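Succinate-semialdehyde dehydrogenase (Streptococcus pyogenes MGAS1882, PDB 4OGD) probably oxidises succinic semialdehyde to succinate, using NADP+ as the cofactor, as a member of the aldehyde dehydrogenase family. Local coordinates at residues D43-R48 / D97-F102; Q54-L59 / D90-Y95; Y136-V141 / M152-A157; A143-V148 / T444-E449. All blocks are in the same frame, centred on the assembly; numbering follows the deposited sequence.

Contact 1: residues D43-R48 / D97-F102; sequences DHLEER and DKADEF
Two carboxylates face each other across this contact, Glu46 OE2 lying 4.0 Å from Asp100 OD1 with the carboxylate planes turned 52° apart. Lys49 NZ forms salt bridges with both Glu46 and Asp100 and probably offsets their like charges, so that the acids gather around one shared cation. Glu46 reaches the spot because its chain folds at chi2 (-59°), which brings the carboxylate across Asp100 at about a right angle.

Leu45 packs beside the acids. Its CG stands opposite the backbone N (chi1 176°), and the two branch ends then divide the partners: CD1 makes the apolar contact, 4.4 Å from Ala99 CB, while CD2 lies 3.9 Å from Asp100 OD1. At the start of its helix, Leu45 N donates to Asp43 OD1 at 3.1 Å, an Asx turn, and the N-cap residue His44 donates a hydrogen bond from ND1 to Glu47 OE1. On the far side of helix 78-103, Lys98 pairs with Glu109 of the second subunit. The whole is a thinly packed end of an antiparallel helix pair, helices 45-61 and 78-103, in the helical N-terminal part of the aldehyde dehydrogenase fold.

Contact 2: residues Q54-L59 / D90-Y95; sequences QVANIL and DIADYY
Ala56 and Ala92 meet methyl to methyl, CB to CB 4.0 Å, where the antiparallel helices 45-61 and 78-103 of the aldehyde dehydrogenase fold come close together. With alanine on both sides, the CA atoms of Ala56 and Ala92 approach to 5.8 Å. The Ala56 methyl also lies against the carboxylate of Asp93, touching both of its oxygens: OD1 is 3.5 Å from Ala56 CB and OD2 is 3.8 Å away. Asp93 presents the group here because its CG is set opposite the carbonyl carbon (chi1 -80°), which carries the carboxylate across to the facing helix.

What holds that carboxylate lies in the second shell. His53 ND1 is hydrogen-bonded to OD1 and Arg60 forms a salt bridge with OD2. Both belong to helix 45-61, about one turn to each side of Ala56, and each oxygen thus has its own partner, with the Ala56 methyl against the carboxylate. Arg60, and the hydrogen bond with His53, would probably favour the ionised acid. Further out, Val55, Ile58 and Leu59 pack on Leu170 of helix 161-173, while the hydroxyl of Tyr95, on the far side of helix 78-103, is hydrogen-bonded to Ser439 O. Beside it the neighbouring ring leans in, placing Tyr94 CD1 3.7 Å above the plane of the Tyr95 ring and over its centre.

Contact 3: residues Y136-V141 / M152-A157; sequences YQIMRV and MVLKHA
Ile138 reaches from its helix to both Leu154 and His156. From CB, which sets the side chain toward the strand, the longer branch leaves through CG1, whose nearest partner is His156 NE2 at 3.8 Å. The terminal CD1, in an extended chi2 (172°), touches two residues: it lies 3.5 Å from His156 CD2, at the ring edge and near its plane, and 3.7 Å from Leu154 CD2. The isoleucine and the histidine cross at about a right angle. NE2 of the imidazole is also close to the methyl, 3.6 Å from Ile138 CD1.

That ring has both nitrogens engaged. ND1 accepts from Ala157 N at 2.9 Å, the donor lying close to the ring plane, and NE2 is hydrogen-bonded to Pro134 O; together they fix its rotation and keep the edge turned to Ile138.

Nearer the end of the helix, Met152 meets Val141. Its chain runs extended and bends only at chi3 (-72°), which brings CE 3.6 Å from Val141 O and 4.0 Å from Val141 CG2. Helix 136-148 is thus packed onto strand 152-155 as the crossover of a beta-alpha-beta unit begun by strand 124-128, whose Ala127 touches Val141 and Met152, while helix 161-173 adds Phe167 against Ile138 and Ala164 against His156.

Contact 4: residues A143-V148 / T444-E449; sequences APNFIV and TSFVNE
The closing turns of helix 136-148 face a type I beta turn from Thr444 to Val447, fastened by Val447 N donating to Thr444 O at 3.2 Å, with the CA atoms of Asn145 and Phe446 7.5 Å apart. Asn145 sends its side chain to the turn, where OD1 packs 3.9 Å from Phe446 CB and 4.0 Å from ring atom Phe446 CD2. Amide and ring planes lie 38° apart, and the oxygen approaches the ring obliquely. A water joins the two residues as well, sitting 2.9 Å from Asn145 OD1 and accepting from Phe446 N at 3.0 Å. The amide has further partners: ND2 is hydrogen-bonded to Val141 O, one turn back in the helix, and OD1 to Asn150 ND2. Asn150 ND2 bonds to Phe446 O too, giving a second polar link between helix end and turn.

The turn leads into strand 448-455, the outermost strand, within this chain, of a three-stranded antiparallel sheet with 113-120 and 106-107, consistent with the oligomerisation domain of aldehyde dehydrogenases. Here Asn448 ND2 is hydrogen-bonded to Thr409 O of the second subunit, and Glu449 O to Arg436 of that subunit.

Beside the polar pair runs an apolar one, Val148 CG2 against Val447 CG1 at 3.9 Å. Val148 turns this methyl toward the turn by holding CG2 opposite its backbone N, while CG1 takes the site between N and the carbonyl carbon (chi1 78°). Val148 also touches Leu103 of helix 78-103.

How the contacts relate
Contacts 1 and 2 are two stations along one antiparallel pair, helices 45-61 and 78-103, with centres 13 Å apart. Helix 136-148 lies against both members of that pair and serves contacts 3 and 4, whose centres are 14 Å apart. Met139 CE packs 3.8 Å from Leu59 CD1, joining contact 3 to contact 2, and Ala143 CB comes 3.6 Å from Tyr95 CD2, joining contact 4 to it. Arg48 NH2 probably bonds to Ile147 O at 2.9 Å, tying contact 1 to contact 4. Contact 3 sits in the beta-alpha-beta part consistent with the Rossmann-type cofactor domain, whereas contact 4 leads out toward the second subunit.

Contact 1: residues D43-R48 / D97-F102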
# COMPACT_ATOMS: atom_id res chain seq x y z
N ASP A 43 2.09 -2.37 -27.87
CA ASP A 43 0.91 -1.62 -27.45
C ASP A 43 -0.38 -2.37 -27.81
O ASP A 43 -0.77 -2.44 -28.97
CB ASP A 43 0.90 -0.23 -28.09
CG ASP A 43 -0.24 0.65 -27.59
OD1 ASP A 43 -1.08 0.18 -26.79
OD2 ASP A 43 -0.29 1.82 -28.00
N HIS A 44 -1.04 -2.91 -26.79
CA HIS A 44 -2.26 -3.67 -26.98
C HIS A 44 -3.41 -3.06 -26.18
O HIS A 44 -4.43 -3.71 -25.95
CB HIS A 44 -2.06 -5.13 -26.56
CG HIS A 44 -1.14 -5.89 -27.46
ND1 HIS A 44 -1.57 -6.55 -28.59
CD2 HIS A 44 0.20 -6.08 -27.41
CE1 HIS A 44 -0.54 -7.12 -29.19
NE2 HIS A 44 0.55 -6.85 -28.49
N LEU A 45 -3.23 -1.81 -25.76
CA LEU A 45 -4.25 -1.13 -24.95
C LEU A 45 -5.63 -1.08 -25.59
O LEU A 45 -6.63 -1.41 -24.95
CB LEU A 45 -3.80 0.28 -24.57
CG LEU A 45 -4.83 1.11 -23.80
CD1 LEU A 45 -5.21 0.43 -22.48
CD2 LEU A 45 -4.31 2.51 -23.55
N GLU A 46 -5.70 -0.67 -26.86
CA GLU A 46 -7.00 -0.60 -27.53
C GLU A 46 -7.70 -1.97 -27.60
O GLU A 46 -8.92 -2.05 -27.44
CB GLU A 46 -6.87 0.02 -28.93
CG GLU A 46 -6.55 1.51 -28.90
CD GLU A 46 -7.60 2.33 -28.17
OE1 GLU A 46 -8.80 2.01 -28.28
OE2 GLU A 46 -7.23 3.31 -27.48
N GLU A 47 -6.93 -3.03 -27.82
CA GLU A 47 -7.49 -4.37 -27.80
C GLU A 47 -8.06 -4.70 -26.42
O GLU A 47 -9.17 -5.23 -26.31
CB GLU A 47 -6.43 -5.41 -28.16
CG GLU A 47 -6.02 -5.39 -29.61
CD GLU A 47 -4.90 -6.37 -29.89
OE1 GLU A 47 -4.19 -6.76 -28.93
OE2 GLU A 47 -4.72 -6.75 -31.06
N ARG A 48 -7.32 -4.39 -25.37
CA ARG A 48 -7.81 -4.69 -24.03
C ARG A 48 -9.05 -3.86 -23.70
O ARG A 48 -9.98 -4.35 -23.06
CB ARG A 48 -6.72 -4.51 -22.96
CG ARG A 48 -5.58 -5.51 -23.11
CD ARG A 48 -4.68 -5.58 -21.86
NE ARG A 48 -4.20 -4.27 -21.45
CZ ARG A 48 -3.12 -3.68 -21.96
NH1 ARG A 48 -2.41 -4.29 -22.91
NH2 ARG A 48 -2.75 -2.48 -21.53
N ASP A 97 -13.73 2.78 -20.52
CA ASP A 97 -13.99 4.16 -20.94
C ASP A 97 -12.98 5.13 -20.37
O ASP A 97 -12.60 6.10 -21.03
CB ASP A 97 -15.40 4.61 -20.53
CG ASP A 97 -16.48 4.05 -21.44
OD1 ASP A 97 -16.17 3.59 -22.55
OD2 ASP A 97 -17.66 4.08 -21.03
N LYS A 98 -12.53 4.87 -19.15
CA LYS A 98 -11.63 5.78 -18.45
C LYS A 98 -10.16 5.49 -18.73
O LYS A 98 -9.30 6.23 -18.26
CB LYS A 98 -11.87 5.72 -16.95
CG LYS A 98 -13.19 6.33 -16.48
CD LYS A 98 -13.17 7.84 -16.60
CE LYS A 98 -14.51 8.43 -16.21
NZ LYS A 98 -14.52 9.92 -16.29
N ALA A 99 -9.89 4.43 -19.48
CA ALA A 99 -8.52 3.96 -19.69
C ALA A 99 -7.54 5.06 -20.10
O ALA A 99 -6.50 5.25 -19.46
CB ALA A 99 -8.50 2.82 -20.69
N ASP A 100 -7.86 5.80 -21.16
CA ASP A 100 -6.93 6.81 -21.67
C ASP A 100 -6.64 7.90 -20.64
O ASP A 100 -5.49 8.29 -20.44
CB ASP A 100 -7.45 7.44 -22.97
CG ASP A 100 -7.54 6.44 -24.10
OD1 ASP A 100 -6.83 5.42 -24.07
OD2 ASP A 100 -8.33 6.69 -25.04
N GLU A 101 -7.69 8.38 -19.98
CA GLU A 101 -7.54 9.41 -18.96
C GLU A 101 -6.72 8.91 -17.77
O GLU A 101 -5.87 9.62 -17.23
CB GLU A 101 -8.92 9.88 -18.47
CG GLU A 101 -8.84 10.86 -17.31
CD GLU A 101 -10.19 11.20 -16.71
OE1 GLU A 101 -11.21 11.05 -17.42
OE2 GLU A 101 -10.23 11.59 -15.53
N PHE A 102 -7.00 7.68 -17.35
CA PHE A 102 -6.35 7.13 -16.16
C PHE A 102 -4.89 6.74 -16.41
O PHE A 102 -4.11 6.63 -15.47
CB PHE A 102 -7.13 5.92 -15.63
CG PHE A 102 -8.42 6.28 -14.94
CD1 PHE A 102 -8.84 7.60 -14.82
CD2 PHE A 102 -9.20 5.27 -14.39
CE1 PHE A 102 -10.03 7.91 -14.17
CE2 PHE A 102 -10.39 5.57 -13.73
CZ PHE A 102 -10.80 6.89 -13.62

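Contact 2: residues Q54-L59 / D90-Y95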
# COMPACT_ATOMS: atom_id res chain seq x y z
N GLN A 54 -16.32 -6.01 -24.22
CA GLN A 54 -16.98 -7.24 -24.67
C GLN A 54 -17.32 -8.12 -23.47
O GLN A 54 -18.33 -8.84 -23.47
CB GLN A 54 -16.11 -7.99 -25.70
CG GLN A 54 -16.79 -9.24 -26.32
CD GLN A 54 -18.09 -8.92 -27.06
OE1 GLN A 54 -18.34 -7.79 -27.45
NE2 GLN A 54 -18.93 -9.93 -27.25
N VAL A 55 -16.49 -8.05 -22.43
CA VAL A 55 -16.83 -8.74 -21.18
C VAL A 55 -18.17 -8.23 -20.66
O VAL A 55 -19.05 -9.02 -20.32
CB VAL A 55 -15.73 -8.57 -20.11
CG1 VAL A 55 -16.24 -9.04 -18.75
CG2 VAL A 55 -14.49 -9.35 -20.49
N ALA A 56 -18.32 -6.91 -20.63
CA ALA A 56 -19.57 -6.29 -20.22
C ALA A 56 -20.72 -6.72 -21.13
O ALA A 56 -21.83 -7.01 -20.66
CB ALA A 56 -19.44 -4.77 -20.21
N ASN A 57 -20.45 -6.76 -22.43
CA ASN A 57 -21.44 -7.17 -23.43
C ASN A 57 -21.96 -8.59 -23.21
O ASN A 57 -23.17 -8.85 -23.28
CB ASN A 57 -20.83 -7.04 -24.82
CG ASN A 57 -21.86 -7.06 -25.94
OD1 ASN A 57 -21.72 -7.81 -26.90
ND2 ASN A 57 -22.89 -6.23 -25.82
N ILE A 58 -21.04 -9.51 -22.96
CA ILE A 58 -21.42 -10.90 -22.71
C ILE A 58 -22.16 -11.05 -21.38
O ILE A 58 -23.09 -11.84 -21.27
CB ILE A 58 -20.20 -11.84 -22.76
CG1 ILE A 58 -19.59 -11.82 -24.16
CG2 ILE A 58 -20.59 -13.26 -22.35
CD1 ILE A 58 -18.20 -12.45 -24.23
N LEU A 59 -21.75 -10.28 -20.38
CA LEU A 59 -22.48 -10.25 -19.11
C LEU A 59 -23.92 -9.78 -19.30
O LEU A 59 -24.85 -10.35 -18.71
CB LEU A 59 -21.75 -9.39 -18.08
CG LEU A 59 -20.55 -10.06 -17.42
CD1 LEU A 59 -19.80 -9.04 -16.56
CD2 LEU A 59 -20.98 -11.25 -16.56
N ASP A 90 -21.19 -2.44 -15.45
CA ASP A 90 -20.82 -1.02 -15.33
C ASP A 90 -19.36 -0.79 -14.97
O ASP A 90 -18.73 0.15 -15.46
CB ASP A 90 -21.75 -0.31 -14.34
CG ASP A 90 -23.18 -0.20 -14.86
OD1 ASP A 90 -23.39 -0.35 -16.09
OD2 ASP A 90 -24.08 0.05 -14.04
N ILE A 91 -18.81 -1.64 -14.10
CA ILE A 91 -17.40 -1.51 -13.72
C ILE A 91 -16.47 -1.75 -14.91
O ILE A 91 -15.52 -1.00 -15.13
CB ILE A 91 -17.05 -2.44 -12.54
CG1 ILE A 91 -17.79 -2.01 -11.29
CG2 ILE A 91 -15.55 -2.44 -12.30
CD1 ILE A 91 -17.71 -3.01 -10.13
N ALA A 92 -16.75 -2.79 -15.69
CA ALA A 92 -15.97 -3.12 -16.88
C ALA A 92 -16.03 -1.98 -17.89
O ALA A 92 -15.00 -1.51 -18.38
CB ALA A 92 -16.50 -4.41 -17.51
N ASP A 93 -17.24 -1.50 -18.17
CA ASP A 93 -17.38 -0.38 -19.11
C ASP A 93 -16.68 0.87 -18.59
O ASP A 93 -16.04 1.59 -19.36
CB ASP A 93 -18.86 -0.08 -19.41
CG ASP A 93 -19.47 -1.02 -20.43
OD1 ASP A 93 -18.75 -1.56 -21.31
OD2 ASP A 93 -20.70 -1.23 -20.34
N TYR A 94 -16.78 1.12 -17.28
CA TYR A 94 -16.13 2.27 -16.66
C TYR A 94 -14.62 2.28 -16.92
O TYR A 94 -14.08 3.26 -17.43
CB TYR A 94 -16.41 2.27 -15.16
CG TYR A 94 -15.72 3.35 -14.34
CD1 TYR A 94 -14.59 3.06 -13.59
CD2 TYR A 94 -16.24 4.64 -14.27
CE1 TYR A 94 -13.97 4.03 -12.82
CE2 TYR A 94 -15.63 5.62 -13.51
CZ TYR A 94 -14.50 5.31 -12.78
OH TYR A 94 -13.91 6.28 -12.02
N TYR A 95 -13.93 1.19 -16.60
CA TYR A 95 -12.48 1.20 -16.72
C TYR A 95 -12.02 1.20 -18.18
O TYR A 95 -10.99 1.77 -18.51
CB TYR A 95 -11.85 0.06 -15.91
CG TYR A 95 -11.77 0.43 -14.45
CD1 TYR A 95 -10.91 1.44 -14.03
CD2 TYR A 95 -12.56 -0.21 -13.50
CE1 TYR A 95 -10.83 1.80 -12.70
CE2 TYR A 95 -12.49 0.15 -12.16
CZ TYR A 95 -11.63 1.15 -11.77
OH TYR A 95 -11.54 1.53 -10.45

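Contact 3: residues Y136-V141 / M152-A157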
# COMPACT_ATOMS: atom_id res chain seq x y z
N TYR A 136 -18.63 -9.46 -8.46
CA TYR A 136 -18.30 -8.07 -8.18
C TYR A 136 -16.92 -7.92 -7.56
O TYR A 136 -16.17 -7.03 -7.95
CB TYR A 136 -19.40 -7.45 -7.31
CG TYR A 136 -19.06 -6.18 -6.56
CD1 TYR A 136 -19.02 -4.94 -7.21
CD2 TYR A 136 -18.85 -6.21 -5.19
CE1 TYR A 136 -18.74 -3.77 -6.50
CE2 TYR A 136 -18.57 -5.05 -4.49
CZ TYR A 136 -18.52 -3.84 -5.14
OH TYR A 136 -18.23 -2.69 -4.42
N GLN A 137 -16.56 -8.80 -6.62
CA GLN A 137 -15.25 -8.68 -5.99
C GLN A 137 -14.11 -9.01 -6.97
O GLN A 137 -13.01 -8.48 -6.84
CB GLN A 137 -15.10 -9.52 -4.72
CG GLN A 137 -16.16 -9.30 -3.64
CD GLN A 137 -16.27 -7.89 -3.13
OE1 GLN A 137 -15.38 -7.06 -3.32
NE2 GLN A 137 -17.38 -7.61 -2.44
N ILE A 138 -14.37 -9.87 -7.95
CA ILE A 138 -13.37 -10.08 -9.00
C ILE A 138 -13.28 -8.86 -9.91
O ILE A 138 -12.19 -8.36 -10.19
CB ILE A 138 -13.67 -11.31 -9.89
CG1 ILE A 138 -13.79 -12.59 -9.06
CG2 ILE A 138 -12.56 -11.48 -10.93
CD1 ILE A 138 -14.28 -13.78 -9.89
N MET A 139 -14.43 -8.38 -10.36
CA MET A 139 -14.45 -7.32 -11.36
C MET A 139 -13.78 -6.05 -10.84
O MET A 139 -13.12 -5.33 -11.60
CB MET A 139 -15.88 -7.04 -11.85
CG MET A 139 -15.92 -6.11 -13.07
SD MET A 139 -15.15 -6.86 -14.52
CE MET A 139 -16.55 -7.79 -15.12
N ARG A 140 -13.93 -5.79 -9.54
CA ARG A 140 -13.34 -4.59 -8.94
C ARG A 140 -11.84 -4.52 -9.15
O ARG A 140 -11.28 -3.43 -9.26
CB ARG A 140 -13.65 -4.51 -7.43
CG ARG A 140 -15.07 -4.08 -7.12
CD ARG A 140 -15.24 -3.42 -5.75
NE ARG A 140 -14.40 -3.97 -4.70
CZ ARG A 140 -14.74 -4.04 -3.41
NH1 ARG A 140 -15.93 -3.60 -3.00
NH2 ARG A 140 -13.91 -4.57 -2.53
N VAL A 141 -11.19 -5.68 -9.21
CA VAL A 141 -9.75 -5.71 -9.39
C VAL A 141 -9.32 -6.16 -10.78
O VAL A 141 -8.29 -5.70 -11.28
CB VAL A 141 -9.02 -6.53 -8.30
CG1 VAL A 141 -9.20 -5.87 -6.96
CG2 VAL A 141 -9.53 -7.96 -8.26
N MET A 152 -3.69 -11.38 -14.32
CA MET A 152 -4.16 -11.71 -12.99
C MET A 152 -4.30 -13.22 -12.82
O MET A 152 -4.67 -13.95 -13.76
CB MET A 152 -5.51 -11.01 -12.75
CG MET A 152 -6.21 -11.34 -11.45
SD MET A 152 -7.52 -10.13 -11.10
CE MET A 152 -6.50 -8.72 -10.68
N VAL A 153 -3.98 -13.70 -11.62
CA VAL A 153 -4.33 -15.07 -11.24
C VAL A 153 -5.24 -14.97 -10.03
O VAL A 153 -5.05 -14.10 -9.16
CB VAL A 153 -3.09 -15.96 -10.98
CG1 VAL A 153 -2.28 -16.13 -12.27
CG2 VAL A 153 -2.20 -15.37 -9.88
N LEU A 154 -6.26 -15.83 -10.00
CA LEU A 154 -7.35 -15.71 -9.04
C LEU A 154 -7.46 -16.92 -8.13
O LEU A 154 -7.59 -18.06 -8.61
CB LEU A 154 -8.67 -15.56 -9.80
CG LEU A 154 -9.95 -15.69 -8.97
CD1 LEU A 154 -10.06 -14.52 -7.99
CD2 LEU A 154 -11.17 -15.75 -9.88
N LYS A 155 -7.41 -16.69 -6.83
CA LYS A 155 -7.77 -17.72 -5.87
C LYS A 155 -9.10 -17.31 -5.25
O LYS A 155 -9.18 -16.33 -4.52
CB LYS A 155 -6.68 -17.86 -4.81
CG LYS A 155 -6.71 -19.19 -4.07
CD LYS A 155 -7.51 -19.08 -2.80
CE LYS A 155 -7.75 -20.46 -2.18
NZ LYS A 155 -9.21 -20.70 -2.02
N HIS A 156 -10.15 -18.06 -5.58
CA HIS A 156 -11.49 -17.75 -5.11
C HIS A 156 -11.88 -18.64 -3.94
O HIS A 156 -11.16 -19.57 -3.60
CB HIS A 156 -12.50 -17.91 -6.26
CG HIS A 156 -13.58 -16.87 -6.27
ND1 HIS A 156 -14.19 -16.42 -5.12
CD2 HIS A 156 -14.15 -16.19 -7.29
CE1 HIS A 156 -15.09 -15.50 -5.43
NE2 HIS A 156 -15.08 -15.34 -6.75
N ALA A 157 -13.02 -18.34 -3.32
CA ALA A 157 -13.53 -19.12 -2.19
C ALA A 157 -13.79 -20.56 -2.60
O ALA A 157 -14.20 -20.83 -3.73
CB ALA A 157 -14.81 -18.49 -1.66

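Contact 4: residues A143-V148 / T444-E449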
# COMPACT_ATOMS: atom_id res chain seq x y z
N ALA A 143 -10.88 -5.49 -13.72
CA ALA A 143 -11.06 -4.42 -14.70
C ALA A 143 -9.88 -3.43 -14.74
O ALA A 143 -9.30 -3.21 -15.80
CB ALA A 143 -12.40 -3.69 -14.51
N PRO A 144 -9.50 -2.85 -13.58
CA PRO A 144 -8.38 -1.90 -13.67
C PRO A 144 -7.03 -2.55 -13.98
O PRO A 144 -6.23 -1.99 -14.73
CB PRO A 144 -8.36 -1.24 -12.28
CG PRO A 144 -8.99 -2.27 -11.38
CD PRO A 144 -10.07 -2.89 -12.22
N ASN A 145 -6.76 -3.72 -13.42
CA ASN A 145 -5.49 -4.37 -13.71
C ASN A 145 -5.36 -4.82 -15.17
O ASN A 145 -4.29 -4.72 -15.76
CB ASN A 145 -5.22 -5.51 -12.73
CG ASN A 145 -4.77 -4.99 -11.36
OD1 ASN A 145 -3.67 -4.47 -11.22
ND2 ASN A 145 -5.64 -5.12 -10.36
N PHE A 146 -6.46 -5.30 -15.74
CA PHE A 146 -6.46 -5.70 -17.14
C PHE A 146 -6.15 -4.49 -18.03
O PHE A 146 -5.34 -4.58 -18.96
CB PHE A 146 -7.81 -6.31 -17.49
CG PHE A 146 -7.93 -6.77 -18.91
CD1 PHE A 146 -7.08 -7.74 -19.42
CD2 PHE A 146 -8.93 -6.26 -19.73
CE1 PHE A 146 -7.20 -8.18 -20.73
CE2 PHE A 146 -9.06 -6.70 -21.04
CZ PHE A 146 -8.20 -7.65 -21.54
N ILE A 147 -6.78 -3.36 -17.72
CA ILE A 147 -6.54 -2.14 -18.48
C ILE A 147 -5.06 -1.69 -18.45
O ILE A 147 -4.47 -1.41 -19.50
CB ILE A 147 -7.49 -1.00 -18.05
CG1 ILE A 147 -8.92 -1.32 -18.50
CG2 ILE A 147 -7.03 0.33 -18.63
CD1 ILE A 147 -9.06 -1.54 -20.02
N VAL A 148 -4.45 -1.63 -17.27
CA VAL A 148 -3.04 -1.21 -17.20
C VAL A 148 -2.10 -2.24 -17.82
O VAL A 148 -1.02 -1.90 -18.31
CB VAL A 148 -2.58 -0.83 -15.77
CG1 VAL A 148 -2.28 -2.07 -14.95
CG2 VAL A 148 -1.32 0.04 -15.84
N THR A 444 -4.71 2.69 -9.44
CA THR A 444 -3.25 2.80 -9.32
C THR A 444 -2.58 1.87 -8.32
O THR A 444 -1.37 1.94 -8.13
CB THR A 444 -2.82 4.23 -9.01
OG1 THR A 444 -3.56 4.70 -7.88
CG2 THR A 444 -3.08 5.15 -10.21
N SER A 445 -3.35 0.98 -7.70
CA SER A 445 -2.81 0.16 -6.61
C SER A 445 -1.57 -0.63 -7.00
O SER A 445 -0.62 -0.71 -6.22
CB SER A 445 -3.87 -0.80 -6.08
OG SER A 445 -4.96 -0.08 -5.56
N PHE A 446 -1.59 -1.20 -8.20
CA PHE A 446 -0.46 -2.01 -8.66
C PHE A 446 0.18 -1.46 -9.93
O PHE A 446 0.69 -2.21 -10.77
CB PHE A 446 -0.87 -3.48 -8.77
CG PHE A 446 -1.41 -4.03 -7.48
CD1 PHE A 446 -0.55 -4.35 -6.43
CD2 PHE A 446 -2.78 -4.19 -7.30
CE1 PHE A 446 -1.04 -4.84 -5.25
CE2 PHE A 446 -3.29 -4.69 -6.11
CZ PHE A 446 -2.42 -5.01 -5.07
N VAL A 447 0.16 -0.14 -10.04
CA VAL A 447 0.88 0.52 -11.13
C VAL A 447 2.19 1.08 -10.63
O VAL A 447 2.32 1.47 -9.46
CB VAL A 447 0.06 1.65 -11.81
CG1 VAL A 447 -1.36 1.19 -12.12
CG2 VAL A 447 0.06 2.90 -10.97
N ASN A 448 3.18 1.08 -11.52
CA ASN A 448 4.46 1.70 -11.26
C ASN A 448 4.32 3.15 -11.66
O ASN A 448 4.20 3.47 -12.85
CB ASN A 448 5.54 0.99 -12.10
CG ASN A 448 6.87 1.73 -12.10
OD1 ASN A 448 7.07 2.66 -11.32
ND2 ASN A 448 7.78 1.32 -12.98
N GLU A 449 4.33 4.02 -10.67
CA GLU A 449 4.37 5.45 -10.91
C GLU A 449 5.83 5.78 -11.16
O GLU A 449 6.63 5.88 -10.24
CB GLU A 449 3.77 6.22 -9.72
CG GLU A 449 2.26 5.99 -9.59
CD GLU A 449 1.77 5.96 -8.15
OE1 GLU A 449 2.40 5.29 -7.30
OE2 GLU A 449 0.72 6.59 -7.86
O HOH W 1 -3.45 -1.67 -10.46